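Local coordinates for Poly(A) RNA polymerase GLD2 (Rattus norvegicus, PDB 6LBK), which probably adds AMP units from ATP to the 3' ends of selected cytoplasmic mRNAs and certain microRNAs, as a metal-dependent poly(A) polymerase, at residues Q81-L86 and T144-Y149; K140-R145 and V163-K168. The protein carries 1 engineered substitution. All blocks are in the same frame, centred on the assembly; numbering follows the deposited sequence.

Interaction 1. Residues Q81-L86 and T144-Y149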
ATOM      1  N   GLN A  81     -16.390  15.033   5.387  1.00 47.13           N
ATOM      2  CA  GLN A  81     -17.067  14.458   6.540  1.00 55.70           C
ATOM      3  C   GLN A  81     -18.210  15.357   6.989  1.00 59.71           C
ATOM      4  O   GLN A  81     -19.348  14.912   7.164  1.00 56.33           O
ATOM      5  CB  GLN A  81     -16.105  14.273   7.693  1.00 51.70           C
ATOM      6  CG  GLN A  81     -16.823  13.703   8.863  1.00 49.23           C
ATOM      7  CD  GLN A  81     -15.891  13.473   9.981  1.00 59.86           C
ATOM      8  OE1 GLN A  81     -15.003  12.608   9.898  1.00 64.90           O
ATOM      9  NE2 GLN A  81     -16.054  14.243  11.051  1.00 59.71           N
ATOM     10  N   ARG A  82     -17.907  16.634   7.181  1.00 60.17           N
ATOM     11  CA  ARG A  82     -18.934  17.616   7.466  1.00 64.70           C
ATOM     12  C   ARG A  82     -20.069  17.503   6.458  1.00 71.61           C
ATOM     13  O   ARG A  82     -21.254  17.496   6.821  1.00 85.00           O
ATOM     14  CB  ARG A  82     -18.274  18.987   7.421  1.00 65.08           C
ATOM     15  CG  ARG A  82     -19.027  20.118   7.944  1.00 54.43           C
ATOM     16  CD  ARG A  82     -18.047  21.224   7.987  1.00 53.90           C
ATOM     17  NE  ARG A  82     -18.067  22.087   6.811  1.00 64.43           N
ATOM     18  CZ  ARG A  82     -18.770  23.217   6.744  1.00 68.74           C
ATOM     19  NH1 ARG A  82     -18.710  23.962   5.648  1.00 75.46           N
ATOM     20  NH2 ARG A  82     -19.530  23.595   7.771  1.00 57.48           N
ATOM     21  N   GLU A  83     -19.720  17.403   5.180  1.00 60.09           N
ATOM     22  CA  GLU A  83     -20.734  17.385   4.136  1.00 52.88           C
ATOM     23  C   GLU A  83     -21.581  16.103   4.206  1.00 66.99           C
ATOM     24  O   GLU A  83     -22.812  16.156   4.093  1.00 78.95           O
ATOM     25  CB  GLU A  83     -20.033  17.560   2.781  1.00 48.16           C
ATOM     26  CG  GLU A  83     -20.886  18.168   1.676  1.00 68.89           C
ATOM     27  CD  GLU A  83     -20.703  19.690   1.404  1.00 70.45           C
ATOM     28  OE1 GLU A  83     -19.573  20.211   1.301  1.00 73.31           O
ATOM     29  OE2 GLU A  83     -21.725  20.365   1.243  1.00 71.97           O
ATOM     30  N   ILE A  84     -20.941  14.950   4.425  1.00 65.52           N
ATOM     31  CA  ILE A  84     -21.614  13.650   4.482  1.00 63.12           C
ATOM     32  C   ILE A  84     -22.501  13.564   5.707  1.00 63.13           C
ATOM     33  O   ILE A  84     -23.529  12.878   5.696  1.00 61.15           O
ATOM     34  CB  ILE A  84     -20.568  12.509   4.473  1.00 57.49           C
ATOM     35  CG1 ILE A  84     -20.011  12.284   3.065  1.00 57.57           C
ATOM     36  CG2 ILE A  84     -21.140  11.193   5.011  1.00 48.81           C
ATOM     37  CD1 ILE A  84     -18.737  11.403   3.022  1.00 46.92           C
ATOM     38  N   GLN A  85     -22.138  14.277   6.767  1.00 62.12           N
ATOM     39  CA  GLN A  85     -22.889  14.207   8.005  1.00 56.11           C
ATOM     40  C   GLN A  85     -24.272  14.799   7.875  1.00 75.42           C
ATOM     41  O   GLN A  85     -25.136  14.508   8.713  1.00 94.29           O
ATOM     42  CB  GLN A  85     -22.090  14.873   9.119  1.00 50.45           C
ATOM     43  CG  GLN A  85     -21.249  13.840   9.860  1.00 57.68           C
ATOM     44  CD  GLN A  85     -20.207  14.423  10.782  1.00 60.14           C
ATOM     45  OE1 GLN A  85     -19.992  15.636  10.829  1.00 57.08           O
ATOM     46  NE2 GLN A  85     -19.552  13.546  11.544  1.00 55.29           N
ATOM     47  N   LEU A  86     -24.517  15.619   6.855  1.00 70.41           N
ATOM     48  CA  LEU A  86     -25.896  15.991   6.579  1.00 69.04           C
ATOM     49  C   LEU A  86     -26.734  14.766   6.260  1.00 73.58           C
ATOM     50  O   LEU A  86     -27.919  14.716   6.607  1.00 81.15           O
ATOM     51  CB  LEU A  86     -25.958  16.993   5.437  1.00 64.00           C
ATOM     52  CG  LEU A  86     -25.206  18.295   5.701  1.00 65.56           C
ATOM     53  CD1 LEU A  86     -25.447  19.246   4.540  1.00 69.67           C
ATOM     54  CD2 LEU A  86     -25.599  18.922   7.029  1.00 62.01           C
ATOM     55  N   THR A 144     -25.241  15.819  -7.059  1.00101.25           N
ATOM     56  CA  THR A 144     -26.259  16.870  -7.044  1.00106.44           C
ATOM     57  C   THR A 144     -25.814  18.103  -6.254  1.00101.58           C
ATOM     58  O   THR A 144     -25.803  19.220  -6.784  1.00101.27           O
ATOM     59  CB  THR A 144     -27.588  16.332  -6.484  1.00107.97           C
ATOM     60  OG1 THR A 144     -27.439  15.967  -5.108  1.00 98.17           O
ATOM     61  CG2 THR A 144     -28.051  15.117  -7.267  1.00114.97           C
ATOM     62  N   ARG A 145     -25.450  17.921  -4.989  1.00 94.29           N
ATOM     63  CA  ARG A 145     -25.200  19.071  -4.134  1.00 93.60           C
ATOM     64  C   ARG A 145     -23.746  19.527  -4.196  1.00 87.45           C
ATOM     65  O   ARG A 145     -23.474  20.727  -4.114  1.00 92.09           O
ATOM     66  CB  ARG A 145     -25.648  18.754  -2.699  1.00 91.87           C
ATOM     67  CG  ARG A 145     -27.147  18.407  -2.623  1.00101.11           C
ATOM     68  CD  ARG A 145     -28.063  19.615  -2.896  1.00120.82           C
ATOM     69  NE  ARG A 145     -29.480  19.244  -3.075  1.00134.06           N
ATOM     70  CZ  ARG A 145     -30.451  19.420  -2.178  1.00139.52           C
ATOM     71  NH1 ARG A 145     -30.184  19.983  -1.005  1.00144.32           N
ATOM     72  NH2 ARG A 145     -31.697  19.039  -2.459  1.00137.69           N
ATOM     73  N   LEU A 146     -22.802  18.612  -4.359  1.00 83.11           N
ATOM     74  CA  LEU A 146     -21.394  18.949  -4.190  1.00 78.14           C
ATOM     75  C   LEU A 146     -20.679  19.212  -5.504  1.00 78.96           C
ATOM     76  O   LEU A 146     -19.456  19.377  -5.506  1.00 72.75           O
ATOM     77  CB  LEU A 146     -20.672  17.830  -3.459  1.00 70.86           C
ATOM     78  CG  LEU A 146     -21.331  17.362  -2.182  1.00 69.63           C
ATOM     79  CD1 LEU A 146     -20.291  16.634  -1.357  1.00 61.36           C
ATOM     80  CD2 LEU A 146     -21.975  18.542  -1.438  1.00 77.85           C
ATOM     81  N   SER A 147     -21.415  19.295  -6.610  1.00 81.07           N
ATOM     82  CA  SER A 147     -20.819  19.465  -7.930  1.00 85.78           C
ATOM     83  C   SER A 147     -19.949  20.713  -8.071  1.00 99.34           C
ATOM     84  O   SER A 147     -19.198  20.804  -9.051  1.00107.28           O
ATOM     85  CB  SER A 147     -21.928  19.496  -8.977  1.00 86.14           C
ATOM     86  OG  SER A 147     -22.708  20.672  -8.855  1.00 88.11           O
ATOM     87  N   GLY A 148     -20.014  21.663  -7.131  1.00 99.36           N
ATOM     88  CA  GLY A 148     -19.212  22.873  -7.255  1.00 98.66           C
ATOM     89  C   GLY A 148     -17.716  22.655  -7.090  1.00 91.64           C
ATOM     90  O   GLY A 148     -16.910  23.402  -7.656  1.00 90.66           O
ATOM     91  N   TYR A 149     -17.320  21.636  -6.327  1.00 78.61           N
ATOM     92  CA  TYR A 149     -15.900  21.417  -6.090  1.00 82.68           C
ATOM     93  C   TYR A 149     -15.530  19.940  -6.116  1.00 81.17           C
ATOM     94  O   TYR A 149     -14.425  19.580  -5.689  1.00 82.96           O
ATOM     95  CB  TYR A 149     -15.492  22.033  -4.753  1.00 83.93           C
ATOM     96  CG  TYR A 149     -16.146  21.386  -3.559  1.00 73.48           C
ATOM     97  CD1 TYR A 149     -17.424  21.737  -3.163  1.00 69.42           C
ATOM     98  CD2 TYR A 149     -15.467  20.425  -2.821  1.00 67.39           C
ATOM     99  CE1 TYR A 149     -18.014  21.148  -2.067  1.00 66.52           C
ATOM    100  CE2 TYR A 149     -16.045  19.832  -1.723  1.00 69.48           C
ATOM    101  CZ  TYR A 149     -17.315  20.205  -1.344  1.00 70.79           C
ATOM    102  OH  TYR A 149     -17.879  19.610  -0.244  1.00 74.35           O
TER
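Glu-83 has CG anti to its backbone N (chi1 -154°), and its chain then bends at chi2, which brings the carboxylate to Leu-146 and the Tyr-149 hydroxyl. Tyr-149 comes from the opposite direction, with CG lodged between its own backbone N and carbonyl carbon (chi1 65°). The OH of Tyr-149 donates a hydrogen bond to OE1 of Glu-83. OH of Tyr-149 is modelled 2.4 Å from OE1 of Glu-83, very short for a hydrogen bond, so the exact value is doubtful. OE1 lies at the edge of the ring, near its plane. The carboxylate plane is turned 45° from the ring. OE1 also accepts a hydrogen bond from NE2 of Gln-79, so this oxygen has two donors in the model, the Tyr-149 one with a doubtful length.

Leu-146 supplies the apolar half of the contact. It runs alongside Glu-83 but the other way; CD1 of Leu-146 lies 3.5 Å from CG of Glu-83. CD2 of Leu-146 approaches the carboxylate, 3.3 Å from OE2 of Glu-83. Leu-146 and Tyr-149 also touch Leu-80, three residues before Glu-83 on helix 67-85. His-141 touches both Glu-83 and Leu-146.

The contact ties the C-terminal part of helix 67-85 to the loop between helix 128-144 and strand 150-156. This is helix-to-loop packing in the palm domain, the mixed-sheet nucleotidyltransferase fold, away from the aspartates that probably bind the catalytic magnesium.

Interaction 2. Residues K140-R145 and V163-K168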
ATOM      1  N   LYS A 140     -24.816  10.131  -5.131  1.00 96.32           N
ATOM      2  CA  LYS A 140     -25.839  11.072  -5.576  1.00105.02           C
ATOM      3  C   LYS A 140     -25.673  12.431  -4.894  1.00 98.76           C
ATOM      4  O   LYS A 140     -25.950  13.471  -5.502  1.00103.22           O
ATOM      5  CB  LYS A 140     -27.226  10.482  -5.325  1.00117.15           C
ATOM      6  CG  LYS A 140     -28.312  10.986  -6.277  1.00123.43           C
ATOM      7  CD  LYS A 140     -28.061  10.455  -7.693  1.00126.64           C
ATOM      8  CE  LYS A 140     -27.917   8.930  -7.706  1.00125.45           C
ATOM      9  NZ  LYS A 140     -28.100   8.343  -9.070  1.00130.00           N
ATOM     10  N   HIS A 141     -25.227  12.439  -3.635  1.00 94.19           N
ATOM     11  CA  HIS A 141     -24.933  13.695  -2.950  1.00 91.47           C
ATOM     12  C   HIS A 141     -23.802  14.441  -3.655  1.00 93.29           C
ATOM     13  O   HIS A 141     -23.895  15.646  -3.909  1.00 99.51           O
ATOM     14  CB  HIS A 141     -24.566  13.389  -1.490  1.00 89.00           C
ATOM     15  CG  HIS A 141     -24.474  14.590  -0.593  1.00 97.57           C
ATOM     16  ND1 HIS A 141     -25.582  15.241  -0.089  1.00 99.50           N
ATOM     17  CD2 HIS A 141     -23.395  15.234  -0.079  1.00 96.78           C
ATOM     18  CE1 HIS A 141     -25.189  16.246   0.675  1.00 97.85           C
ATOM     19  NE2 HIS A 141     -23.868  16.264   0.699  1.00 96.64           N
ATOM     20  N   PHE A 142     -22.734  13.728  -4.002  1.00 91.91           N
ATOM     21  CA  PHE A 142     -21.609  14.364  -4.687  1.00 90.97           C
ATOM     22  C   PHE A 142     -22.028  14.906  -6.050  1.00 89.92           C
ATOM     23  O   PHE A 142     -21.567  15.970  -6.481  1.00 84.51           O
ATOM     24  CB  PHE A 142     -20.458  13.368  -4.844  1.00 88.46           C
ATOM     25  CG  PHE A 142     -19.707  13.080  -3.561  1.00 82.12           C
ATOM     26  CD1 PHE A 142     -20.209  13.478  -2.336  1.00 79.64           C
ATOM     27  CD2 PHE A 142     -18.500  12.395  -3.591  1.00 77.02           C
ATOM     28  CE1 PHE A 142     -19.516  13.213  -1.162  1.00 77.99           C
ATOM     29  CE2 PHE A 142     -17.808  12.128  -2.429  1.00 76.34           C
ATOM     30  CZ  PHE A 142     -18.319  12.540  -1.203  1.00 76.30           C
ATOM     31  N   CYS A 143     -22.910  14.187  -6.740  1.00101.18           N
ATOM     32  CA  CYS A 143     -23.346  14.623  -8.067  1.00113.35           C
ATOM     33  C   CYS A 143     -24.291  15.820  -7.998  1.00108.61           C
ATOM     34  O   CYS A 143     -24.184  16.742  -8.815  1.00105.30           O
ATOM     35  CB  CYS A 143     -24.022  13.474  -8.814  1.00124.08           C
ATOM     36  SG  CYS A 143     -22.996  12.018  -9.084  1.00129.60           S
ATOM     37  N   THR A 144     -25.241  15.819  -7.059  1.00101.25           N
ATOM     38  CA  THR A 144     -26.259  16.870  -7.044  1.00106.44           C
ATOM     39  C   THR A 144     -25.814  18.103  -6.254  1.00101.58           C
ATOM     40  O   THR A 144     -25.803  19.220  -6.784  1.00101.27           O
ATOM     41  CB  THR A 144     -27.588  16.332  -6.484  1.00107.97           C
ATOM     42  OG1 THR A 144     -27.439  15.967  -5.108  1.00 98.17           O
ATOM     43  CG2 THR A 144     -28.051  15.117  -7.267  1.00114.97           C
ATOM     44  N   ARG A 145     -25.450  17.921  -4.989  1.00 94.29           N
ATOM     45  CA  ARG A 145     -25.200  19.071  -4.134  1.00 93.60           C
ATOM     46  C   ARG A 145     -23.746  19.527  -4.196  1.00 87.45           C
ATOM     47  O   ARG A 145     -23.474  20.727  -4.114  1.00 92.09           O
ATOM     48  CB  ARG A 145     -25.648  18.754  -2.699  1.00 91.87           C
ATOM     49  CG  ARG A 145     -27.147  18.407  -2.623  1.00101.11           C
ATOM     50  CD  ARG A 145     -28.063  19.615  -2.896  1.00120.82           C
ATOM     51  NE  ARG A 145     -29.480  19.244  -3.075  1.00134.06           N
ATOM     52  CZ  ARG A 145     -30.451  19.420  -2.178  1.00139.52           C
ATOM     53  NH1 ARG A 145     -30.184  19.983  -1.005  1.00144.32           N
ATOM     54  NH2 ARG A 145     -31.697  19.039  -2.459  1.00137.69           N
ATOM     55  N   VAL A 163     -16.495   5.050  -4.688  1.00 64.16           N
ATOM     56  CA  VAL A 163     -16.810   6.284  -5.392  1.00 63.52           C
ATOM     57  C   VAL A 163     -15.476   6.948  -5.678  1.00 63.80           C
ATOM     58  O   VAL A 163     -14.718   7.265  -4.752  1.00 54.60           O
ATOM     59  CB  VAL A 163     -17.723   7.220  -4.580  1.00 70.18           C
ATOM     60  CG1 VAL A 163     -17.673   8.616  -5.168  1.00 73.96           C
ATOM     61  CG2 VAL A 163     -19.161   6.741  -4.587  1.00 75.47           C
ATOM     62  N   LYS A 164     -15.174   7.140  -6.952  1.00 74.32           N
ATOM     63  CA  LYS A 164     -13.963   7.820  -7.368  1.00 76.48           C
ATOM     64  C   LYS A 164     -14.321   9.250  -7.722  1.00 75.84           C
ATOM     65  O   LYS A 164     -15.335   9.505  -8.383  1.00 83.69           O
ATOM     66  CB  LYS A 164     -13.320   7.139  -8.575  1.00 85.08           C
ATOM     67  CG  LYS A 164     -12.314   6.083  -8.230  1.00 88.13           C
ATOM     68  CD  LYS A 164     -11.215   6.089  -9.258  1.00 95.09           C
ATOM     69  CE  LYS A 164     -10.161   5.073  -8.914  1.00 98.14           C
ATOM     70  NZ  LYS A 164      -9.263   4.827 -10.074  1.00105.48           N
ATOM     71  N   PHE A 165     -13.484  10.182  -7.291  1.00 58.79           N
ATOM     72  CA  PHE A 165     -13.811  11.561  -7.590  1.00 62.31           C
ATOM     73  C   PHE A 165     -12.537  12.376  -7.574  1.00 65.86           C
ATOM     74  O   PHE A 165     -11.531  11.967  -7.007  1.00 64.77           O
ATOM     75  CB  PHE A 165     -14.852  12.134  -6.591  1.00 64.48           C
ATOM     76  CG  PHE A 165     -14.395  12.216  -5.147  1.00 56.76           C
ATOM     77  CD1 PHE A 165     -13.814  13.378  -4.647  1.00 58.11           C
ATOM     78  CD2 PHE A 165     -14.627  11.170  -4.271  1.00 57.30           C
ATOM     79  CE1 PHE A 165     -13.425  13.460  -3.296  1.00 51.50           C
ATOM     80  CE2 PHE A 165     -14.242  11.256  -2.931  1.00 59.56           C
ATOM     81  CZ  PHE A 165     -13.641  12.393  -2.447  1.00 48.31           C
ATOM     82  N   ARG A 166     -12.614  13.573  -8.149  1.00 69.72           N
ATOM     83  CA  ARG A 166     -11.490  14.495  -8.164  1.00 69.84           C
ATOM     84  C   ARG A 166     -11.907  15.747  -7.410  1.00 72.24           C
ATOM     85  O   ARG A 166     -12.907  16.375  -7.757  1.00 76.61           O
ATOM     86  CB  ARG A 166     -11.080  14.823  -9.601  1.00 76.15           C
ATOM     87  CG  ARG A 166      -9.686  15.404  -9.774  1.00 78.53           C
ATOM     88  CD  ARG A 166      -9.448  15.740 -11.245  1.00 90.36           C
ATOM     89  NE  ARG A 166      -9.459  17.177 -11.500  1.00 93.25           N
ATOM     90  CZ  ARG A 166      -8.362  17.917 -11.622  1.00100.08           C
ATOM     91  NH1 ARG A 166      -7.159  17.357 -11.534  1.00 98.88           N
ATOM     92  NH2 ARG A 166      -8.463  19.219 -11.843  1.00106.57           N
ATOM     93  N   ASP A 167     -11.138  16.099  -6.383  1.00 73.96           N
ATOM     94  CA  ASP A 167     -11.319  17.341  -5.659  1.00 71.07           C
ATOM     95  C   ASP A 167     -10.688  18.462  -6.469  1.00 78.78           C
ATOM     96  O   ASP A 167      -9.479  18.435  -6.746  1.00 77.44           O
ATOM     97  CB  ASP A 167     -10.683  17.246  -4.271  1.00 69.94           C
ATOM     98  CG  ASP A 167     -10.677  18.589  -3.524  1.00 76.11           C
ATOM     99  OD1 ASP A 167     -11.731  19.274  -3.407  1.00 77.59           O
ATOM    100  OD2 ASP A 167      -9.577  18.978  -3.068  1.00 77.54           O
ATOM    101  N   LYS A 168     -11.528  19.419  -6.880  1.00 79.15           N
ATOM    102  CA  LYS A 168     -11.087  20.594  -7.624  1.00 81.15           C
ATOM    103  C   LYS A 168     -10.323  21.564  -6.743  1.00 89.47           C
ATOM    104  O   LYS A 168      -9.634  22.446  -7.262  1.00 94.81           O
ATOM    105  CB  LYS A 168     -12.282  21.343  -8.195  1.00 91.88           C
ATOM    106  CG  LYS A 168     -12.981  20.687  -9.339  1.00101.25           C
ATOM    107  CD  LYS A 168     -14.386  21.268  -9.492  1.00109.57           C
ATOM    108  CE  LYS A 168     -14.338  22.767  -9.729  1.00118.97           C
ATOM    109  NZ  LYS A 168     -13.696  23.058 -11.046  1.00124.80           N
TER
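The carbonyl O of Lys-140 is gripped twice by Thr-144, by the backbone N at 2.9 Å and by the hydroxyl OG1, also at 2.9 Å. The two donors reach it from opposite faces of the carbonyl plane. They hold Thr-144 to Lys-140 in the C-terminal part of helix 128-144.

With CG of Phe-142 anti to its carbonyl carbon (chi1 -74°), the ring reaches strand 162-167 and meets Phe-165 in a T-shaped (edge-to-face) pair. The edge of Phe-142 points at the face of Phe-165, with planes at 82°. CE2 of Phe-142 does the touching, 3.7 Å from CE2 of Phe-165. CD2 of Phe-142 also packs on CG1 of Val-163, at 4.2 Å. Leu-80 touches both phenylalanines, and Pro-153 touches Phe-142. Replacing Phe-142 with an alanine would probably leave the face of Phe-165 without its edge partner and open a gap between helix and sheet.

This is buried helix-on-sheet packing in the palm domain, with the Phe-165 side chain about 9 Å from that of Asp-111, a probable magnesium ligand. Here helix and strand cohere through dispersion, with a weak electrostatic term from the Phe-142 edge on the Phe-165 face.

The centres of interactions 1 and 2 lie about 8 Å apart in the palm domain, and their segments share Thr-144 and Arg-145. Along the chain come helix 67-85, helix 128-144, the loop carrying residues 146-149, then strands 150-156 and 162-167 of the five-stranded mixed sheet. Interaction 2 seats helix 128-144 on this sheet. Interaction 1 joins the loop that follows it to helix 67-85. Leu-146 N to His-141 O (3.2 Å) and Tyr-149 O to Lys-168 N (3.1 Å) are probable hydrogen bonds linking the two. Together they join both helices, the loop and the sheet at one side of the palm domain, whose sheet also carries Asp-111, a probable magnesium ligand.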